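Side-chain contacts in host Factor for Q beta (Staphylococcus aureus, PDB 1KQ1), which probably regulates translation by binding RNA, as a hexameric ring of Sm-like subunits known as Hfq: residues E21-F26 and Q31-I36; K41-L46 and Q52-K57. One frame throughout, in Å; residues are numbered along the deposited sequence.

Overall arrangement
Both contacts are antiparallel hairpins of the one strongly bent Sm-type sheet, and they meet where strands 31-39 and 43-48 lie side by side. Contact 1 (21-26 with 31-36) is partly buried: one face carries Thr23, Lys33, Phe25 and the exposed Gln31, the other turns Val22 and Val24 inward. Contact 2 (41-46 with 52-57) is mostly buried, nine of its twelve touching residues being so, and its chemistry is that of aliphatic packing, with the polar ends of His53 and Tyr56 bonded to a neighbouring subunit. The two touch directly: Met32 SD packs on His53 CE1 at 3.5 Å, Phe26 reaches Ile55, and Leu46 lies against the backbone of Gly34 and Val35.

Contact 1 (E21-F26 and Q31-I36); sequences EVTVFF and QMKGVI
Val22 N donates to Gly34 O at 2.7 Å, and Gly34 N answers through Val22 O, closing one hydrogen-bonded pair of the antiparallel hairpin. Two residues on, Val24 and Met32 form the next such pair, with Val24 N to Met32 O at 2.8 Å and an N-H...O angle of 166°. Between the two pairs Thr23 faces Lys33 without bonds of this kind, and Thr23 OG1 rests against Lys33 CG at 3.7 Å. On that same face Gln31 lies alongside Phe25, both pointing the same way. Gln31 CB sits over a face of the Phe25 ring, 3.9 Å from the centroid and 18° off the normal, a CH-pi contact. With CG placed between backbone N and carbonyl carbon (chi1 65°), the Gln31 amide follows the ring outward, tilted well away from parallel to it, and Gln31 OE1 comes to 3.2 Å from Phe25 CE1. Beyond Val24, Met32 meets the rim of Phe26: Met32 CG approaches Phe26 CE2 at 3.7 Å, near the ring plane. Met32 SD stands oblique, 4.9 Å from the centroid of the Phe26 ring, a Met-aromatic contact. Strand 60-65 bonds to the far side of 21-26, at Thr23 and Phe25, while 43-48 pairs with Val35; helix 7-17 packs through Phe15 on Val22 and Ile36.

Contact 2 (K41-L46 and Q52-K57); sequences KYVVSL and QHLIYK
The Tyr56 ring has Tyr42 O at its edge, near the ring plane and 3.8 Å from Tyr56 CD1, while Val43 CG1 approaches the same CD1 obliquely at 3.7 Å. Val43 and Tyr56 lie side by side, pointing the same way. The His53 ring meets Leu46 O, again obliquely. Tyr42 O does double duty, for it also accepts Lys57 N at 2.9 Å. That bond is straight at hydrogen (168°), yet the donor stands 36° out of the carbonyl plane. From there Lys57 runs fully extended beyond CG, crossing the Val44 side chain at about a right angle, with Lys57 CG near Val44 CG2, on its way to Gln8 OE1 of the same chain, which NZ hydrogen-bonds. Four backbone bonds, two for Val44 with Ile55 and two for Leu46 with His53, define the hairpin of strands 43-48 and 51-56, the second of which belongs to the Sm2 motif. His53 to Ile55 pair onward with a strand of a neighbouring subunit, carrying the sheet across the interface. Beside that pairing His53 ND1 bonds to Thr64 OG1, and Tyr56 OH hydrogen-bonds to Gln8 OE1 and Tyr63 OH, all three of the neighbouring subunit. Within the hairpin Val43 CB touches Leu54 CD1 at 3.8 Å on one face. On the other, Leu46 CD2 meets Ile55 CD1 at 3.9 Å. Gln52 bends at chi2 (61°), which folds its amide back until Gln52 NE2 lies 2.6 Å from Ser45 OG.

Contact 1 (E21-F26 and Q31-I36)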
loop_
_atom_site.group_PDB
_atom_site.type_symbol
_atom_site.label_atom_id
_atom_site.label_comp_id
_atom_site.label_asym_id
_atom_site.label_seq_id
_atom_site.Cartn_x
_atom_site.Cartn_y
_atom_site.Cartn_z
ATOM N N GLU C 21 -14.861 -23.199 2.873
ATOM C CA GLU C 21 -14.093 -22.822 1.702
ATOM C C GLU C 21 -14.306 -21.318 1.512
ATOM O O GLU C 21 -15.398 -20.865 1.224
ATOM C CB GLU C 21 -14.647 -23.596 0.501
ATOM C CG GLU C 21 -13.845 -23.434 -0.775
ATOM C CD GLU C 21 -12.603 -24.295 -0.814
ATOM O OE1 GLU C 21 -12.314 -24.980 0.189
ATOM O OE2 GLU C 21 -11.913 -24.291 -1.857
ATOM N N VAL C 22 -13.245 -20.535 1.686
ATOM C CA VAL C 22 -13.320 -19.096 1.565
ATOM C C VAL C 22 -12.511 -18.645 0.338
ATOM O O VAL C 22 -11.541 -19.291 -0.025
ATOM C CB VAL C 22 -12.662 -18.457 2.826
ATOM C CG1 VAL C 22 -12.515 -16.942 2.682
ATOM C CG2 VAL C 22 -13.491 -18.823 4.077
ATOM N N THR C 23 -12.960 -17.546 -0.246
ATOM C CA THR C 23 -12.265 -16.915 -1.365
ATOM C C THR C 23 -11.622 -15.638 -0.781
ATOM O O THR C 23 -12.293 -14.789 -0.167
ATOM C CB THR C 23 -13.215 -16.507 -2.479
ATOM O OG1 THR C 23 -13.803 -17.707 -3.043
ATOM C CG2 THR C 23 -12.454 -15.782 -3.616
ATOM N N VAL C 24 -10.321 -15.541 -0.965
ATOM C CA VAL C 24 -9.557 -14.386 -0.498
ATOM C C VAL C 24 -9.217 -13.528 -1.723
ATOM O O VAL C 24 -8.606 -14.052 -2.705
ATOM C CB VAL C 24 -8.248 -14.854 0.135
ATOM C CG1 VAL C 24 -7.349 -13.635 0.527
ATOM C CG2 VAL C 24 -8.526 -15.691 1.374
ATOM N N PHE C 25 -9.639 -12.266 -1.717
ATOM C CA PHE C 25 -9.268 -11.357 -2.789
ATOM C C PHE C 25 -8.129 -10.532 -2.295
ATOM O O PHE C 25 -8.109 -10.104 -1.134
ATOM C CB PHE C 25 -10.424 -10.440 -3.180
ATOM C CG PHE C 25 -11.466 -11.130 -3.979
ATOM C CD1 PHE C 25 -11.496 -10.985 -5.348
ATOM C CD2 PHE C 25 -12.409 -11.907 -3.338
ATOM C CE1 PHE C 25 -12.491 -11.623 -6.102
ATOM C CE2 PHE C 25 -13.413 -12.555 -4.079
ATOM C CZ PHE C 25 -13.442 -12.400 -5.465
ATOM N N PHE C 26 -7.165 -10.301 -3.184
ATOM C CA PHE C 26 -5.965 -9.505 -2.831
ATOM C C PHE C 26 -6.065 -8.050 -3.270
ATOM O O PHE C 26 -6.960 -7.685 -4.011
ATOM C CB PHE C 26 -4.756 -10.189 -3.493
ATOM C CG PHE C 26 -4.469 -11.534 -2.949
ATOM C CD1 PHE C 26 -3.582 -11.671 -1.882
ATOM C CD2 PHE C 26 -5.101 -12.665 -3.480
ATOM C CE1 PHE C 26 -3.330 -12.948 -1.346
ATOM C CE2 PHE C 26 -4.856 -13.946 -2.944
ATOM C CZ PHE C 26 -3.969 -14.067 -1.877
ATOM N N GLN C 31 -7.621 -13.557 -6.910
ATOM C CA GLN C 31 -8.276 -14.284 -5.837
ATOM C C GLN C 31 -7.760 -15.712 -5.742
ATOM O O GLN C 31 -7.278 -16.275 -6.747
ATOM C CB GLN C 31 -9.790 -14.268 -6.107
ATOM C CG GLN C 31 -10.213 -15.031 -7.392
ATOM C CD GLN C 31 -11.635 -14.696 -7.877
ATOM O OE1 GLN C 31 -11.872 -13.660 -8.508
ATOM N NE2 GLN C 31 -12.581 -15.577 -7.578
ATOM N N MET C 32 -7.826 -16.279 -4.537
ATOM C CA MET C 32 -7.446 -17.685 -4.296
ATOM C C MET C 32 -8.566 -18.243 -3.417
ATOM O O MET C 32 -9.166 -17.499 -2.668
ATOM C CB MET C 32 -6.124 -17.799 -3.521
ATOM C CG MET C 32 -4.851 -17.343 -4.297
ATOM S SD MET C 32 -3.302 -17.494 -3.321
ATOM C CE MET C 32 -2.078 -16.782 -4.508
ATOM N N LYS C 33 -8.846 -19.546 -3.493
ATOM C CA LYS C 33 -9.895 -20.155 -2.649
ATOM C C LYS C 33 -9.272 -21.279 -1.824
ATOM O O LYS C 33 -8.350 -21.965 -2.266
ATOM C CB LYS C 33 -11.034 -20.688 -3.519
ATOM C CG LYS C 33 -12.292 -21.054 -2.751
ATOM C CD LYS C 33 -13.379 -21.522 -3.716
ATOM C CE LYS C 33 -14.745 -21.620 -3.043
ATOM N NZ LYS C 33 -15.864 -21.859 -3.998
ATOM N N GLY C 34 -9.757 -21.477 -0.605
ATOM C CA GLY C 34 -9.184 -22.509 0.239
ATOM C C GLY C 34 -9.816 -22.502 1.617
ATOM O O GLY C 34 -10.838 -21.842 1.843
ATOM N N VAL C 35 -9.182 -23.244 2.507
ATOM C CA VAL C 35 -9.646 -23.340 3.879
ATOM C C VAL C 35 -8.630 -22.651 4.774
ATOM O O VAL C 35 -7.414 -22.899 4.652
ATOM C CB VAL C 35 -9.740 -24.813 4.329
ATOM C CG1 VAL C 35 -10.050 -24.872 5.821
ATOM C CG2 VAL C 35 -10.828 -25.523 3.545
ATOM N N ILE C 36 -9.122 -21.792 5.667
ATOM C CA ILE C 36 -8.241 -21.145 6.604
ATOM C C ILE C 36 -7.914 -22.169 7.702
ATOM O O ILE C 36 -8.801 -22.628 8.469
ATOM C CB ILE C 36 -8.894 -19.889 7.167
ATOM C CG1 ILE C 36 -9.091 -18.881 6.033
ATOM C CG2 ILE C 36 -8.043 -19.328 8.308
ATOM C CD1 ILE C 36 -9.902 -17.623 6.409
#

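Contact 2 (K41-L46 and Q52-K57)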
loop_
_atom_site.group_PDB
_atom_site.type_symbol
_atom_site.label_atom_id
_atom_site.label_comp_id
_atom_site.label_asym_id
_atom_site.label_seq_id
_atom_site.Cartn_x
_atom_site.Cartn_y
_atom_site.Cartn_z
ATOM N N LYS C 41 -2.252 -12.093 13.833
ATOM C CA LYS C 41 -2.350 -10.691 13.458
ATOM C C LYS C 41 -1.706 -10.344 12.133
ATOM O O LYS C 41 -2.040 -9.314 11.567
ATOM C CB LYS C 41 -1.736 -9.782 14.524
ATOM C CG LYS C 41 -1.748 -8.322 14.119
ATOM C CD LYS C 41 -3.166 -7.838 13.860
ATOM C CE LYS C 41 -3.173 -6.683 12.879
ATOM N NZ LYS C 41 -3.228 -7.168 11.473
ATOM N N TYR C 42 -0.826 -11.181 11.630
ATOM C CA TYR C 42 -0.151 -10.782 10.394
ATOM C C TYR C 42 -0.386 -11.669 9.210
ATOM O O TYR C 42 -0.289 -11.194 8.064
ATOM C CB TYR C 42 1.357 -10.715 10.614
ATOM C CG TYR C 42 1.757 -9.677 11.610
ATOM C CD1 TYR C 42 1.341 -8.357 11.458
ATOM C CD2 TYR C 42 2.524 -10.009 12.720
ATOM C CE1 TYR C 42 1.673 -7.383 12.389
ATOM C CE2 TYR C 42 2.864 -9.037 13.666
ATOM C CZ TYR C 42 2.432 -7.727 13.492
ATOM O OH TYR C 42 2.752 -6.754 14.420
ATOM N N VAL C 43 -0.674 -12.938 9.455
ATOM C CA VAL C 43 -0.839 -13.864 8.357
ATOM C C VAL C 43 -2.047 -14.769 8.459
ATOM O O VAL C 43 -2.693 -14.860 9.496
ATOM C CB VAL C 43 0.422 -14.764 8.181
ATOM C CG1 VAL C 43 1.671 -13.871 7.944
ATOM C CG2 VAL C 43 0.667 -15.610 9.447
ATOM N N VAL C 44 -2.358 -15.377 7.320
ATOM C CA VAL C 44 -3.443 -16.329 7.216
ATOM C C VAL C 44 -2.878 -17.524 6.461
ATOM O O VAL C 44 -2.242 -17.374 5.406
ATOM C CB VAL C 44 -4.638 -15.756 6.440
ATOM C CG1 VAL C 44 -5.734 -16.871 6.225
ATOM C CG2 VAL C 44 -5.223 -14.571 7.145
ATOM N N SER C 45 -3.071 -18.718 7.013
ATOM C CA SER C 45 -2.611 -19.934 6.382
ATOM C C SER C 45 -3.786 -20.521 5.608
ATOM O O SER C 45 -4.784 -20.926 6.227
ATOM C CB SER C 45 -2.129 -20.923 7.450
ATOM O OG SER C 45 -1.632 -22.090 6.822
ATOM N N LEU C 46 -3.680 -20.592 4.279
ATOM C CA LEU C 46 -4.794 -21.051 3.444
ATOM C C LEU C 46 -4.422 -22.329 2.739
ATOM O O LEU C 46 -3.435 -22.382 2.031
ATOM C CB LEU C 46 -5.192 -19.969 2.416
ATOM C CG LEU C 46 -6.501 -20.167 1.633
ATOM C CD1 LEU C 46 -7.679 -19.887 2.573
ATOM C CD2 LEU C 46 -6.525 -19.267 0.416
ATOM N N GLN C 52 -0.326 -24.811 -0.597
ATOM C CA GLN C 52 -0.472 -24.284 0.763
ATOM C C GLN C 52 -0.007 -22.845 0.625
ATOM O O GLN C 52 1.064 -22.583 0.069
ATOM C CB GLN C 52 0.393 -25.061 1.762
ATOM C CG GLN C 52 0.506 -24.467 3.169
ATOM C CD GLN C 52 -0.815 -24.344 3.899
ATOM O OE1 GLN C 52 -1.662 -25.238 3.841
ATOM N NE2 GLN C 52 -0.988 -23.240 4.612
ATOM N N HIS C 53 -0.816 -21.905 1.106
ATOM C CA HIS C 53 -0.441 -20.501 0.989
ATOM C C HIS C 53 -0.327 -19.827 2.334
ATOM O O HIS C 53 -1.185 -19.986 3.220
ATOM C CB HIS C 53 -1.489 -19.712 0.223
ATOM C CG HIS C 53 -1.916 -20.322 -1.075
ATOM N ND1 HIS C 53 -1.196 -20.157 -2.237
ATOM C CD2 HIS C 53 -3.040 -20.993 -1.420
ATOM C CE1 HIS C 53 -1.856 -20.698 -3.243
ATOM N NE2 HIS C 53 -2.979 -21.212 -2.776
ATOM N N LEU C 54 0.714 -19.030 2.506
ATOM C CA LEU C 54 0.855 -18.245 3.728
ATOM C C LEU C 54 0.669 -16.802 3.190
ATOM O O LEU C 54 1.531 -16.298 2.457
ATOM C CB LEU C 54 2.251 -18.388 4.326
ATOM C CG LEU C 54 2.446 -17.582 5.596
ATOM C CD1 LEU C 54 1.437 -18.097 6.665
ATOM C CD2 LEU C 54 3.898 -17.724 6.058
ATOM N N ILE C 55 -0.437 -16.172 3.573
ATOM C CA ILE C 55 -0.845 -14.855 3.035
ATOM C C ILE C 55 -0.693 -13.758 4.036
ATOM O O ILE C 55 -1.059 -13.907 5.220
ATOM C CB ILE C 55 -2.334 -14.932 2.619
ATOM C CG1 ILE C 55 -2.561 -16.040 1.576
ATOM C CG2 ILE C 55 -2.777 -13.618 2.071
ATOM C CD1 ILE C 55 -4.103 -16.361 1.380
ATOM N N TYR C 56 -0.111 -12.641 3.606
ATOM C CA TYR C 56 -0.046 -11.524 4.522
ATOM C C TYR C 56 -1.369 -10.756 4.543
ATOM O O TYR C 56 -1.932 -10.398 3.488
ATOM C CB TYR C 56 1.079 -10.515 4.160
ATOM C CG TYR C 56 2.457 -10.955 4.546
ATOM C CD1 TYR C 56 2.828 -11.066 5.880
ATOM C CD2 TYR C 56 3.385 -11.276 3.560
ATOM C CE1 TYR C 56 4.102 -11.511 6.215
ATOM C CE2 TYR C 56 4.677 -11.704 3.896
ATOM C CZ TYR C 56 5.004 -11.821 5.229
ATOM O OH TYR C 56 6.252 -12.305 5.575
ATOM N N LYS C 57 -1.886 -10.498 5.762
ATOM C CA LYS C 57 -3.113 -9.729 5.830
ATOM C C LYS C 57 -2.978 -8.363 5.151
ATOM O O LYS C 57 -3.958 -7.806 4.637
ATOM C CB LYS C 57 -3.556 -9.523 7.300
ATOM C CG LYS C 57 -4.312 -10.689 7.923
ATOM C CD LYS C 57 -4.810 -10.260 9.320
ATOM C CE LYS C 57 -5.727 -11.309 9.973
ATOM N NZ LYS C 57 -6.178 -10.908 11.389
#